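Local atomic coordinates of putative branched chain amino acid ABC transporter, periplasmic amino acid-binding protein (Brucella ovis, PDB entry 4XFK), a protein that probably acts as the periplasmic receptor of an ABC transporter, capturing branched-chain and related amino acids between its two lobes for uptake. Residues 10-15 with 78-83; 86-91 with 117-122; 107-112 with 128-133. The protein carries 1 engineered substitution. One frame throughout, in Å; residues are numbered along the deposited sequence.

Interaction 1: 10-15 with 78-83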
ATOM      1  N   GLU A  10      25.474  11.700  14.708  1.00 21.71           N
ATOM      2  CA  GLU A  10      24.495  12.231  13.773  1.00 20.17           C
ATOM      3  C   GLU A  10      23.135  11.589  14.039  1.00 15.61           C
ATOM      4  O   GLU A  10      23.016  10.366  14.053  1.00 14.84           O
ATOM      5  CB  GLU A  10      24.910  11.929  12.330  1.00 23.01           C
ATOM      6  CG  GLU A  10      26.184  12.609  11.860  1.00 26.18           C
ATOM      7  CD  GLU A  10      26.537  12.236  10.425  1.00 29.47           C
ATOM      8  OE1 GLU A  10      25.811  11.407   9.828  1.00 28.45           O
ATOM      9  OE2 GLU A  10      27.539  12.771   9.895  1.00 32.15           O
ATOM     10  N   PRO A  11      22.096  12.406  14.251  1.00 12.82           N
ATOM     11  CA  PRO A  11      20.768  11.788  14.324  1.00 10.95           C
ATOM     12  C   PRO A  11      20.241  11.403  12.951  1.00  9.70           C
ATOM     13  O   PRO A  11      20.585  12.025  11.941  1.00 11.24           O
ATOM     14  CB  PRO A  11      19.892  12.899  14.910  1.00 13.05           C
ATOM     15  CG  PRO A  11      20.602  14.166  14.554  1.00 15.55           C
ATOM     16  CD  PRO A  11      22.069  13.848  14.563  1.00 13.89           C
ATOM     17  N   LEU A  12      19.402  10.375  12.929  1.00  8.82           N
ATOM     18  CA  LEU A  12      18.683  10.003  11.722  1.00  9.04           C
ATOM     19  C   LEU A  12      17.478  10.922  11.576  1.00  9.59           C
ATOM     20  O   LEU A  12      16.690  11.082  12.510  1.00 10.06           O
ATOM     21  CB  LEU A  12      18.240   8.548  11.817  1.00  9.70           C
ATOM     22  CG  LEU A  12      17.595   7.958  10.567  1.00  9.84           C
ATOM     23  CD1 LEU A  12      18.563   7.981   9.401  1.00 12.46           C
ATOM     24  CD2 LEU A  12      17.137   6.547  10.863  1.00 11.05           C
ATOM     25  N   LYS A  13      17.350  11.529  10.400  1.00  9.30           N
ATOM     26  CA  LYS A  13      16.241  12.421  10.097  1.00  9.03           C
ATOM     27  C   LYS A  13      15.415  11.824   8.964  1.00  7.53           C
ATOM     28  O   LYS A  13      15.918  11.617   7.847  1.00  8.69           O
ATOM     29  CB  LYS A  13      16.758  13.804   9.698  1.00  9.17           C
ATOM     30  CG  LYS A  13      17.508  14.525  10.823  1.00 12.41           C
ATOM     31  CD  LYS A  13      17.944  15.921  10.387  1.00 16.68           C
ATOM     32  CE  LYS A  13      18.646  16.678  11.508  1.00 20.88           C
ATOM     33  NZ  LYS A  13      18.938  18.080  11.096  1.00 24.19           N
ATOM     34  N   ILE A  14      14.144  11.557   9.253  1.00  7.75           N
ATOM     35  CA  ILE A  14      13.247  10.922   8.297  1.00  7.49           C
ATOM     36  C   ILE A  14      12.134  11.885   7.932  1.00  7.26           C
ATOM     37  O   ILE A  14      11.406  12.363   8.810  1.00  8.89           O
ATOM     38  CB  ILE A  14      12.648   9.623   8.877  1.00  8.21           C
ATOM     39  CG1 ILE A  14      13.770   8.659   9.269  1.00  7.60           C
ATOM     40  CG2 ILE A  14      11.695   8.974   7.880  1.00  8.97           C
ATOM     41  CD1 ILE A  14      13.287   7.309   9.741  1.00  9.34           C
ATOM     42  N   ALA A  15      12.003  12.161   6.635  1.00  6.97           N
ATOM     43  CA  ALA A  15      10.993  13.086   6.140  1.00  7.14           C
ATOM     44  C   ALA A  15       9.771  12.357   5.603  1.00  7.38           C
ATOM     45  O   ALA A  15       9.882  11.517   4.718  1.00  9.93           O
ATOM     46  CB  ALA A  15      11.571  13.965   5.052  1.00  7.87           C
ATOM     47  N   GLY A  78      18.301  18.159   5.935  1.00 12.15           N
ATOM     48  CA  GLY A  78      19.127  17.102   6.487  1.00 11.68           C
ATOM     49  C   GLY A  78      18.509  15.712   6.493  1.00 10.69           C
ATOM     50  O   GLY A  78      19.081  14.788   7.055  1.00 12.27           O
ATOM     51  N   ALA A  79      17.348  15.543   5.866  1.00  9.48           N
ATOM     52  CA  ALA A  79      16.734  14.218   5.817  1.00  8.89           C
ATOM     53  C   ALA A  79      17.604  13.265   5.007  1.00  9.36           C
ATOM     54  O   ALA A  79      18.004  13.586   3.884  1.00 12.27           O
ATOM     55  CB  ALA A  79      15.332  14.289   5.223  1.00 10.23           C
ATOM     56  N   GLN A  80      17.897  12.098   5.572  1.00  8.54           N
ATOM     57  CA  GLN A  80      18.612  11.054   4.838  1.00  8.72           C
ATOM     58  C   GLN A  80      17.638  10.033   4.266  1.00  8.04           C
ATOM     59  O   GLN A  80      18.023   9.167   3.477  1.00  8.88           O
ATOM     60  CB  GLN A  80      19.616  10.323   5.737  1.00  8.36           C
ATOM     61  CG  GLN A  80      20.596  11.211   6.487  1.00 11.11           C
ATOM     62  CD  GLN A  80      20.157  11.434   7.925  1.00 12.48           C
ATOM     63  OE1 GLN A  80      18.983  11.255   8.262  1.00 13.50           O
ATOM     64  NE2 GLN A  80      21.091  11.827   8.778  1.00 16.06           N
ATOM     65  N   ILE A  81      16.382  10.115   4.696  1.00  7.81           N
ATOM     66  CA  ILE A  81      15.342   9.169   4.308  1.00  7.49           C
ATOM     67  C   ILE A  81      14.053   9.930   4.021  1.00  6.89           C
ATOM     68  O   ILE A  81      13.668  10.833   4.781  1.00  8.08           O
ATOM     69  CB  ILE A  81      15.071   8.135   5.422  1.00  9.21           C
ATOM     70  CG1 ILE A  81      16.379   7.464   5.849  1.00 14.12           C
ATOM     71  CG2 ILE A  81      14.024   7.109   4.974  1.00 10.05           C
ATOM     72  CD1 ILE A  81      16.193   6.318   6.782  1.00 17.65           C
ATOM     73  N   ILE A  82      13.417   9.577   2.907  1.00  7.01           N
ATOM     74  CA  ILE A  82      12.119  10.106   2.506  0.69  7.10           C
ATOM     75  C   ILE A  82      11.103   8.972   2.578  1.00  6.97           C
ATOM     76  O   ILE A  82      11.358   7.888   2.050  1.00  6.97           O
ATOM     77  CB  ILE A  82      12.155  10.593   1.037  0.69  8.86           C
ATOM     78  CG1 ILE A  82      13.267  11.628   0.821  0.69 11.69           C
ATOM     79  CG2 ILE A  82      10.781  11.115   0.593  0.69  9.04           C
ATOM     80  CD1 ILE A  82      13.086  12.906   1.605  0.69 12.81           C
ATOM     81  N   VAL A  83       9.962   9.227   3.202  1.00  6.10           N
ATOM     82  CA  VAL A  83       8.879   8.255   3.282  1.00  6.76           C
ATOM     83  C   VAL A  83       7.605   8.839   2.666  1.00  6.76           C
ATOM     84  O   VAL A  83       7.257  10.001   2.924  1.00  6.75           O
ATOM     85  CB  VAL A  83       8.606   7.889   4.742  1.00  8.98           C
ATOM     86  CG1 VAL A  83       7.336   7.102   4.864  1.00 11.74           C
ATOM     87  CG2 VAL A  83       9.805   7.132   5.333  1.00 10.79           C
TER
HETATM   88  O   HOH W   1      23.911  12.017   7.492  1.00 39.03           O

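Interaction 2: 86-91 with 117-122. With ACT (acetate ion), chain B.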
ATOM      1  N   SER A  86       0.976   7.568  -0.520  1.00  6.68           N
ATOM      2  CA  SER A  86      -0.439   7.704  -0.889  1.00  7.89           C
ATOM      3  C   SER A  86      -0.743   7.822  -2.380  1.00  8.55           C
ATOM      4  O   SER A  86      -1.893   7.667  -2.767  1.00 11.04           O
ATOM      5  CB  SER A  86      -1.100   8.870  -0.142  1.00  7.76           C
ATOM      6  OG  SER A  86      -0.521  10.104  -0.530  1.00  8.81           O
ATOM      7  N   SER A  87       0.250   8.098  -3.214  1.00  8.28           N
ATOM      8  CA  SER A  87       0.009   8.245  -4.656  1.00  8.05           C
ATOM      9  C   SER A  87       1.188   7.769  -5.473  1.00  6.57           C
ATOM     10  O   SER A  87       2.307   8.218  -5.254  1.00  7.66           O
ATOM     11  CB  SER A  87      -0.259   9.707  -5.018  1.00  9.49           C
ATOM     12  OG  SER A  87      -0.141   9.899  -6.420  1.00 11.26           O
ATOM     13  N   SER A  88       0.941   6.894  -6.441  1.00  6.35           N
ATOM     14  CA  SER A  88       1.996   6.480  -7.356  1.00  7.25           C
ATOM     15  C   SER A  88       2.425   7.585  -8.310  1.00  8.06           C
ATOM     16  O   SER A  88       3.527   7.549  -8.839  1.00  8.41           O
ATOM     17  CB  SER A  88       1.586   5.236  -8.148  1.00  7.50           C
ATOM     18  OG  SER A  88       1.589   4.095  -7.308  1.00  7.56           O
ATOM     19  N   ALA A  89       1.549   8.552  -8.551  1.00  8.83           N
ATOM     20  CA  ALA A  89       1.933   9.687  -9.387  1.00  9.40           C
ATOM     21  C   ALA A  89       3.010  10.493  -8.663  1.00  9.03           C
ATOM     22  O   ALA A  89       4.040  10.858  -9.234  1.00 10.82           O
ATOM     23  CB  ALA A  89       0.722  10.549  -9.701  1.00 11.77           C
ATOM     24  N   VAL A  90       2.775  10.751  -7.385  1.00  8.51           N
ATOM     25  CA  VAL A  90       3.773  11.406  -6.551  1.00  8.41           C
ATOM     26  C   VAL A  90       5.031  10.545  -6.412  1.00  7.78           C
ATOM     27  O   VAL A  90       6.156  11.049  -6.525  1.00  8.58           O
ATOM     28  CB  VAL A  90       3.197  11.761  -5.171  1.00  9.23           C
ATOM     29  CG1 VAL A  90       4.303  12.151  -4.200  1.00  9.73           C
ATOM     30  CG2 VAL A  90       2.168  12.896  -5.301  1.00 11.00           C
ATOM     31  N   ALA A  91       4.849   9.249  -6.172  1.00  7.82           N
ATOM     32  CA  ALA A  91       5.988   8.347  -5.991  1.00  7.19           C
ATOM     33  C   ALA A  91       6.902   8.300  -7.211  1.00  7.55           C
ATOM     34  O   ALA A  91       8.119   8.210  -7.073  1.00  8.46           O
ATOM     35  CB  ALA A  91       5.513   6.951  -5.659  1.00  7.60           C
ATOM     36  N   ALA A 117       2.974   3.193  -2.407  1.00  6.29           N
ATOM     37  CA  ALA A 117       2.679   3.528  -3.802  1.00  6.38           C
ATOM     38  C   ALA A 117       2.839   2.248  -4.608  1.00  5.81           C
ATOM     39  O   ALA A 117       3.934   1.677  -4.647  1.00  6.54           O
ATOM     40  CB  ALA A 117       3.615   4.596  -4.285  1.00  7.76           C
ATOM     41  N   GLU A 118       1.746   1.801  -5.229  1.00  6.04           N
ATOM     42  CA  GLU A 118       1.638   0.410  -5.674  1.00  6.48           C
ATOM     43  C   GLU A 118       1.784   0.168  -7.186  1.00  6.36           C
ATOM     44  O   GLU A 118       1.666  -0.969  -7.652  1.00  7.02           O
ATOM     45  CB  GLU A 118       0.355  -0.229  -5.103  1.00  6.35           C
ATOM     46  CG  GLU A 118       0.278  -0.071  -3.574  1.00  6.74           C
ATOM     47  CD  GLU A 118      -0.707  -0.999  -2.887  1.00  7.90           C
ATOM     48  OE1 GLU A 118      -1.079  -2.052  -3.459  1.00  7.92           O
ATOM     49  OE2 GLU A 118      -1.098  -0.663  -1.748  1.00 10.32           O
ATOM     50  N   ALA A 119       2.070   1.221  -7.950  1.00  6.45           N
ATOM     51  CA  ALA A 119       2.270   1.062  -9.396  1.00  6.59           C
ATOM     52  C   ALA A 119       3.476   0.173  -9.714  1.00  6.52           C
ATOM     53  O   ALA A 119       4.506   0.230  -9.047  1.00  7.35           O
ATOM     54  CB  ALA A 119       2.423   2.411 -10.058  1.00  8.63           C
ATOM     55  N   LEU A 120       3.348  -0.637 -10.757  1.00  7.54           N
ATOM     56  CA  LEU A 120       4.388  -1.598 -11.103  1.00  7.56           C
ATOM     57  C   LEU A 120       5.771  -0.994 -11.337  1.00  7.40           C
ATOM     58  O   LEU A 120       6.771  -1.574 -10.928  1.00  8.60           O
ATOM     59  CB  LEU A 120       3.973  -2.385 -12.350  1.00  9.22           C
ATOM     60  CG  LEU A 120       2.750  -3.269 -12.151  1.00 11.54           C
ATOM     61  CD1 LEU A 120       2.320  -3.874 -13.470  1.00 12.69           C
ATOM     62  CD2 LEU A 120       3.040  -4.347 -11.133  1.00 13.48           C
ATOM     63  N   GLU A 121       5.830   0.159 -11.998  1.00  8.49           N
ATOM     64  CA  GLU A 121       7.105   0.717 -12.440  1.00  9.38           C
ATOM     65  C   GLU A 121       8.104   0.952 -11.309  1.00  8.67           C
ATOM     66  O   GLU A 121       9.318   0.935 -11.537  1.00  9.24           O
ATOM     67  CB  GLU A 121       6.890   2.022 -13.218  1.00 11.52           C
ATOM     68  CG  GLU A 121       6.321   3.169 -12.384  1.00 15.55           C
ATOM     69  CD  GLU A 121       6.235   4.475 -13.156  1.00 19.57           C
ATOM     70  OE1 GLU A 121       6.611   4.490 -14.345  1.00 21.83           O
ATOM     71  OE2 GLU A 121       5.808   5.494 -12.569  1.00 20.89           O
ATOM     72  N   LEU A 122       7.609   1.167 -10.090  1.00  8.15           N
ATOM     73  CA  LEU A 122       8.494   1.506  -8.980  1.00  8.39           C
ATOM     74  C   LEU A 122       9.484   0.382  -8.642  1.00  8.25           C
ATOM     75  O   LEU A 122      10.567   0.643  -8.120  1.00  9.29           O
ATOM     76  CB  LEU A 122       7.682   1.968  -7.767  1.00  8.66           C
ATOM     77  CG  LEU A 122       6.820   3.193  -8.104  1.00 10.45           C
ATOM     78  CD1 LEU A 122       5.784   3.428  -7.040  1.00 11.30           C
ATOM     79  CD2 LEU A 122       7.686   4.439  -8.294  1.00 12.56           C
TER
HETATM   80  C   ACT B 500      -1.429   4.362  -5.698  1.00  8.13           C
HETATM   81  O   ACT B 500      -1.448   5.396  -6.406  1.00  7.53           O
HETATM   82  OXT ACT B 500      -0.314   3.815  -5.536  1.00  8.42           O
HETATM   83  CH3 ACT B 500      -2.682   3.826  -5.081  1.00  8.58           C
HETATM   84  O   HOH W   2       3.827   5.557 -10.905  1.00 18.13           O

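Interaction 3: 107-112 with 128-133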
ATOM      1  N   GLY A 107      28.126   8.916  -1.885  1.00 17.84           N
ATOM      2  CA  GLY A 107      28.505   8.878  -0.486  1.00 18.66           C
ATOM      3  C   GLY A 107      27.533   9.600   0.429  1.00 18.49           C
ATOM      4  O   GLY A 107      27.606   9.465   1.649  1.00 21.58           O
ATOM      5  N   LYS A 108      26.624  10.373  -0.157  1.00 16.18           N
ATOM      6  CA  LYS A 108      25.636  11.118   0.614  1.00 15.81           C
ATOM      7  C   LYS A 108      24.227  10.801   0.121  1.00 13.21           C
ATOM      8  O   LYS A 108      23.348  11.658   0.129  1.00 12.43           O
ATOM      9  CB  LYS A 108      25.877  12.621   0.489  1.00 18.45           C
ATOM     10  N   GLU A 109      24.017   9.558  -0.294  1.00 11.74           N
ATOM     11  CA  GLU A 109      22.753   9.156  -0.895  1.00 10.54           C
ATOM     12  C   GLU A 109      21.570   9.219   0.074  1.00  9.39           C
ATOM     13  O   GLU A 109      21.720   9.036   1.285  1.00 10.43           O
ATOM     14  CB  GLU A 109      22.879   7.753  -1.495  1.00 11.47           C
ATOM     15  CG  GLU A 109      23.829   7.673  -2.687  1.00 12.05           C
ATOM     16  CD  GLU A 109      25.276   7.401  -2.300  1.00 13.43           C
ATOM     17  OE1 GLU A 109      25.609   7.451  -1.096  1.00 14.41           O
ATOM     18  OE2 GLU A 109      26.085   7.129  -3.217  1.00 15.56           O
ATOM     19  N   VAL A 110      20.394   9.479  -0.488  1.00  9.42           N
ATOM     20  CA  VAL A 110      19.142   9.533   0.254  1.00  9.28           C
ATOM     21  C   VAL A 110      18.314   8.292  -0.077  1.00  8.05           C
ATOM     22  O   VAL A 110      18.281   7.847  -1.231  1.00  9.15           O
ATOM     23  CB  VAL A 110      18.374  10.831  -0.109  1.00  9.41           C
ATOM     24  CG1 VAL A 110      16.947  10.826   0.433  1.00 10.32           C
ATOM     25  CG2 VAL A 110      19.144  12.058   0.385  1.00 11.85           C
ATOM     26  N   LEU A 111      17.680   7.717   0.942  1.00  8.18           N
ATOM     27  CA  LEU A 111      16.805   6.562   0.760  1.00  7.37           C
ATOM     28  C   LEU A 111      15.353   6.973   0.596  1.00  6.98           C
ATOM     29  O   LEU A 111      14.882   7.878   1.276  1.00  9.45           O
ATOM     30  CB  LEU A 111      16.889   5.636   1.972  1.00  9.45           C
ATOM     31  CG  LEU A 111      18.066   4.681   2.071  1.00 12.06           C
ATOM     32  CD1 LEU A 111      18.241   4.213   3.501  1.00 13.82           C
ATOM     33  CD2 LEU A 111      17.832   3.505   1.132  1.00 12.84           C
ATOM     34  N   TYR A 112      14.643   6.289  -0.294  1.00  6.48           N
ATOM     35  CA  TYR A 112      13.202   6.463  -0.409  1.00  6.36           C
ATOM     36  C   TYR A 112      12.534   5.164   0.065  1.00  6.29           C
ATOM     37  O   TYR A 112      12.639   4.118  -0.587  1.00  7.37           O
ATOM     38  CB  TYR A 112      12.816   6.822  -1.849  1.00  7.11           C
ATOM     39  CG  TYR A 112      11.332   6.827  -2.162  1.00  6.70           C
ATOM     40  CD1 TYR A 112      10.376   7.136  -1.188  1.00  6.32           C
ATOM     41  CD2 TYR A 112      10.889   6.526  -3.448  1.00  6.37           C
ATOM     42  CE1 TYR A 112       9.020   7.121  -1.497  1.00  7.01           C
ATOM     43  CE2 TYR A 112       9.554   6.511  -3.753  1.00  7.76           C
ATOM     44  CZ  TYR A 112       8.626   6.805  -2.785  1.00  8.38           C
ATOM     45  OH  TYR A 112       7.299   6.770  -3.127  1.00 10.51           O
ATOM     46  N   HIS A 128      15.501   1.240  -8.547  1.00  9.88           N
ATOM     47  CA  HIS A 128      16.889   1.603  -8.275  1.00  9.54           C
ATOM     48  C   HIS A 128      17.229   1.244  -6.839  1.00  8.57           C
ATOM     49  O   HIS A 128      16.342   0.932  -6.029  1.00 10.60           O
ATOM     50  CB  HIS A 128      17.190   3.074  -8.585  1.00  9.20           C
ATOM     51  CG  HIS A 128      16.405   4.047  -7.759  1.00  8.82           C
ATOM     52  ND1 HIS A 128      16.908   4.642  -6.618  1.00  9.38           N
ATOM     53  CD2 HIS A 128      15.151   4.530  -7.914  1.00  8.59           C
ATOM     54  CE1 HIS A 128      15.993   5.452  -6.113  1.00  9.41           C
ATOM     55  NE2 HIS A 128      14.917   5.402  -6.881  1.00  9.15           N
ATOM     56  N   PHE A 129      18.517   1.271  -6.532  1.00  8.29           N
ATOM     57  CA  PHE A 129      19.014   0.706  -5.288  1.00  8.33           C
ATOM     58  C   PHE A 129      18.495   1.431  -4.047  1.00  7.81           C
ATOM     59  O   PHE A 129      18.328   0.824  -2.999  1.00  9.63           O
ATOM     60  CB  PHE A 129      20.543   0.684  -5.299  1.00  9.12           C
ATOM     61  CG  PHE A 129      21.149   0.073  -4.068  1.00  9.03           C
ATOM     62  CD1 PHE A 129      21.206  -1.303  -3.909  1.00 10.84           C
ATOM     63  CD2 PHE A 129      21.674   0.878  -3.075  1.00 10.42           C
ATOM     64  CE1 PHE A 129      21.772  -1.863  -2.768  1.00 11.48           C
ATOM     65  CE2 PHE A 129      22.247   0.331  -1.940  1.00 11.66           C
ATOM     66  CZ  PHE A 129      22.291  -1.043  -1.780  1.00 10.88           C
ATOM     67  N   TYR A 130      18.230   2.728  -4.163  1.00  7.43           N
ATOM     68  CA  TYR A 130      17.861   3.517  -2.986  1.00  8.14           C
ATOM     69  C   TYR A 130      16.353   3.699  -2.816  1.00  8.28           C
ATOM     70  O   TYR A 130      15.912   4.461  -1.961  1.00 10.93           O
ATOM     71  CB  TYR A 130      18.628   4.849  -2.957  1.00  8.80           C
ATOM     72  CG  TYR A 130      20.114   4.648  -2.726  1.00  8.91           C
ATOM     73  CD1 TYR A 130      20.621   4.489  -1.439  1.00  9.70           C
ATOM     74  CD2 TYR A 130      21.003   4.561  -3.793  1.00  9.48           C
ATOM     75  CE1 TYR A 130      21.983   4.280  -1.222  1.00 11.30           C
ATOM     76  CE2 TYR A 130      22.358   4.349  -3.587  1.00 10.55           C
ATOM     77  CZ  TYR A 130      22.841   4.207  -2.305  1.00 11.82           C
ATOM     78  OH  TYR A 130      24.192   3.997  -2.107  1.00 13.19           O
ATOM     79  N   HIS A 131      15.577   2.989  -3.630  1.00  7.71           N
ATOM     80  CA  HIS A 131      14.144   2.838  -3.409  1.00  6.61           C
ATOM     81  C   HIS A 131      13.858   1.436  -2.871  1.00  6.58           C
ATOM     82  O   HIS A 131      14.420   0.437  -3.356  1.00  7.62           O
ATOM     83  CB  HIS A 131      13.357   3.066  -4.709  1.00  6.94           C
ATOM     84  CG  HIS A 131      11.951   2.523  -4.679  1.00  7.29           C
ATOM     85  ND1 HIS A 131      11.639   1.258  -5.126  1.00  7.57           N
ATOM     86  CD2 HIS A 131      10.780   3.066  -4.260  1.00  6.69           C
ATOM     87  CE1 HIS A 131      10.344   1.036  -4.971  1.00  8.35           C
ATOM     88  NE2 HIS A 131       9.797   2.121  -4.452  1.00  7.76           N
ATOM     89  N   PHE A 132      12.975   1.374  -1.876  1.00  6.62           N
ATOM     90  CA  PHE A 132      12.475   0.108  -1.356  1.00  7.02           C
ATOM     91  C   PHE A 132      10.969   0.205  -1.243  1.00  6.97           C
ATOM     92  O   PHE A 132      10.459   1.182  -0.675  1.00  7.44           O
ATOM     93  CB  PHE A 132      13.042  -0.172   0.038  1.00  7.80           C
ATOM     94  CG  PHE A 132      14.500  -0.517   0.049  1.00  7.56           C
ATOM     95  CD1 PHE A 132      15.462   0.476   0.024  1.00  7.81           C
ATOM     96  CD2 PHE A 132      14.907  -1.845   0.087  1.00  7.94           C
ATOM     97  CE1 PHE A 132      16.809   0.153   0.044  1.00  8.36           C
ATOM     98  CE2 PHE A 132      16.247  -2.172   0.120  1.00  8.00           C
ATOM     99  CZ  PHE A 132      17.203  -1.175   0.095  1.00  8.05           C
ATOM    100  N   ARG A 133      10.263  -0.804  -1.746  1.00  5.74           N
ATOM    101  CA  ARG A 133       8.808  -0.857  -1.603  1.00  6.36           C
ATOM    102  C   ARG A 133       8.399  -1.898  -0.568  1.00  5.82           C
ATOM    103  O   ARG A 133       8.776  -3.075  -0.662  1.00  6.84           O
ATOM    104  CB  ARG A 133       8.102  -1.135  -2.938  1.00  7.21           C
ATOM    105  CG  ARG A 133       6.630  -1.472  -2.736  1.00  7.79           C
ATOM    106  CD  ARG A 133       5.733  -1.097  -3.896  1.00  6.94           C
ATOM    107  NE  ARG A 133       6.083  -1.769  -5.140  1.00  6.87           N
ATOM    108  CZ  ARG A 133       5.693  -1.317  -6.322  1.00  5.88           C
ATOM    109  NH1 ARG A 133       6.033  -1.960  -7.432  1.00  6.44           N
ATOM    110  NH2 ARG A 133       4.976  -0.203  -6.379  1.00  6.24           N
TER

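Interaction 1: 10-15 with 78-83
Ile14 and Ile81 are paired in neighbouring parallel strands of the Rossmann-like N-terminal lobe. The inner end is tightly packed. Ala15 N gives a nearly straight bond to Ile81 O (2.8 Å), and Val83 N bonds back to Ala15 O (2.7 Å). On one face Ile14 CG1 runs alongside Ile81 CB, under Phe306 of helix 296-312. Ile14 CG2 also meets Val83 CG2 at 3.7 Å. On the other face the small methyl of Ala15 rests against Ala79 CB (3.8 Å), and Ala74 of helix 63-76 covers both.

Toward residue 10 the two chains part, and the contact becomes polar and more open. Here the side-chain amide of Gln80 bridges the gap. A bend at chi2 (99°) turns the amide toward the backbone of residues 11-13. Gln80 OE1 accepts from Lys13 N at 2.7 Å, in the carbonyl plane and on a lone pair. Gln80 NE2 donates a hydrogen bond to Pro11 O. One bond at each end sets the rotation of the amide. The extended Lys13 chain runs past Gly78 O. Outermost is exposed Glu10. Ile320 N bonds Glu10 OE1, and one water accepts from Gln80 NE2 and donates to Glu10 OE1, both at 3.1 Å.

Interaction 2: 86-91 with 117-122
Ser88 and Ala119 are joined by a direct hydrogen bond. Ala119 N donates to Ser88 OG at 3.0 Å, with an N-H...O angle of 153°. A longer polar link runs through water. One water molecule donates to both Ser88 O and Glu121 OE2.

The second group of bonds is made to an acetate ion, probably from the crystallisation liquor. Ser88 holds it from two points. With chi1 at -72°, OG lies beside the backbone N of its own residue, and the two groups reach different acetate oxygens. Ser88 N donates to acetate O at 2.8 Å. Ser88 OG donates to acetate OXT at 2.6 Å, while still accepting from Ala119 N. Glu118 N adds a second, nearly straight bond to OXT (2.9 Å). Tyr166 OH also binds the ion. The Glu118 carboxylate forms a salt bridge with Arg141.

The apolar contacts centre on Ala91. Ala91 CB presses on Ala117 CB at 3.3 Å, closer than usual for two methyl groups. Leu122 CD1 adds a looser contact to Ala91 CB at 3.8 Å. Tyr112 also packs on Ala91.

Within segment 86-91, Ser87 is the N-cap of helix 88-104. Its OG accepts from Val90 N and, weakly, from Ala89 N. The acetate therefore sits at the start of a helix, whose dipole may help to stabilise the negative charge. A serine at a helix start and a backbone N-H of the facing loop, together gripping a carboxylate, are consistent with the site for the substrate alpha-carboxylate in the leucine-binding protein family.

Interaction 3: 107-112 with 128-133
In both Glu109 and Tyr130, CG is anti to the carbonyl carbon (chi1 -66° and -68°), which brings the Tyr130 ring across Glu109 CB and carries Glu109 CG along the ring. A bend at chi2 of Glu109 (89°) then turns its carboxylate to the hydroxyl end of the ring, its plane nearly parallel to the ring. Glu109 CB stands over one face, 3.8 Å from the centroid of the Tyr130 ring, as a CH-pi contact. Glu109 CG lies 3.6 Å from Tyr130 CZ. Phe129 CD2 sits over the opposite face, so the ring is held between two neighbours. The Tyr130 hydroxyl is bonded to Thr323, while Glu109 OE2 accepts from Gly107 N, which comes from above the carboxylate plane.

Leu111 CD2 works on two aromatic rings. It touches the edge of Phe132 at CE1 (3.7 Å) and the edge of Tyr130 at CD1 (3.9 Å). Leu111 and Phe132 also pack on helix 322-331.

The rings of Tyr112 and His131 both project from the other face. Tyr112 CD2 lies 3.6 Å from His131 CD2, at the edge of the imidazole and near its plane; the two rings are oblique to each other. Their outer ends have separate partners: Gln84 for the Tyr112 hydroxyl and Asn114 for His131 NE2.

Two backbone bonds tie the strands. Tyr112 N donates to Tyr130 O at 2.8 Å, almost perfectly straight, and Phe132 N donates to Tyr112 O at 3.1 Å. A type I turn over residues 128-131 leads into the second strand. This pairing places 131-133 as the outermost strand of the five-stranded parallel sheet, order 2-1-3-4-5, in the N-terminal lobe of a periplasmic binding protein.

In the fold
Interactions 1 and 3 belong to one parallel sheet, with centres 12 Å apart. Strands 81-84 and 111-114 join them: Leu111 N reaches Gln80 O (2.9 Å), and Leu111 O reaches Ile82 N (2.8 Å), both probable hydrogen bonds. Interaction 2 lies past the C-terminal ends of these strands, 21 Å from interaction 1 and 16 Å from interaction 3, measured between centres. Arg133 NH2 links it to interaction 3, at 2.8 Å from Ala117 O and 2.7 Å from Ala119 O. Besides the acetate, a sodium ion bound by Tyr31, Gly85 and Gly116 is seen here. Gly85 and Gly116 immediately precede the two segments of interaction 2.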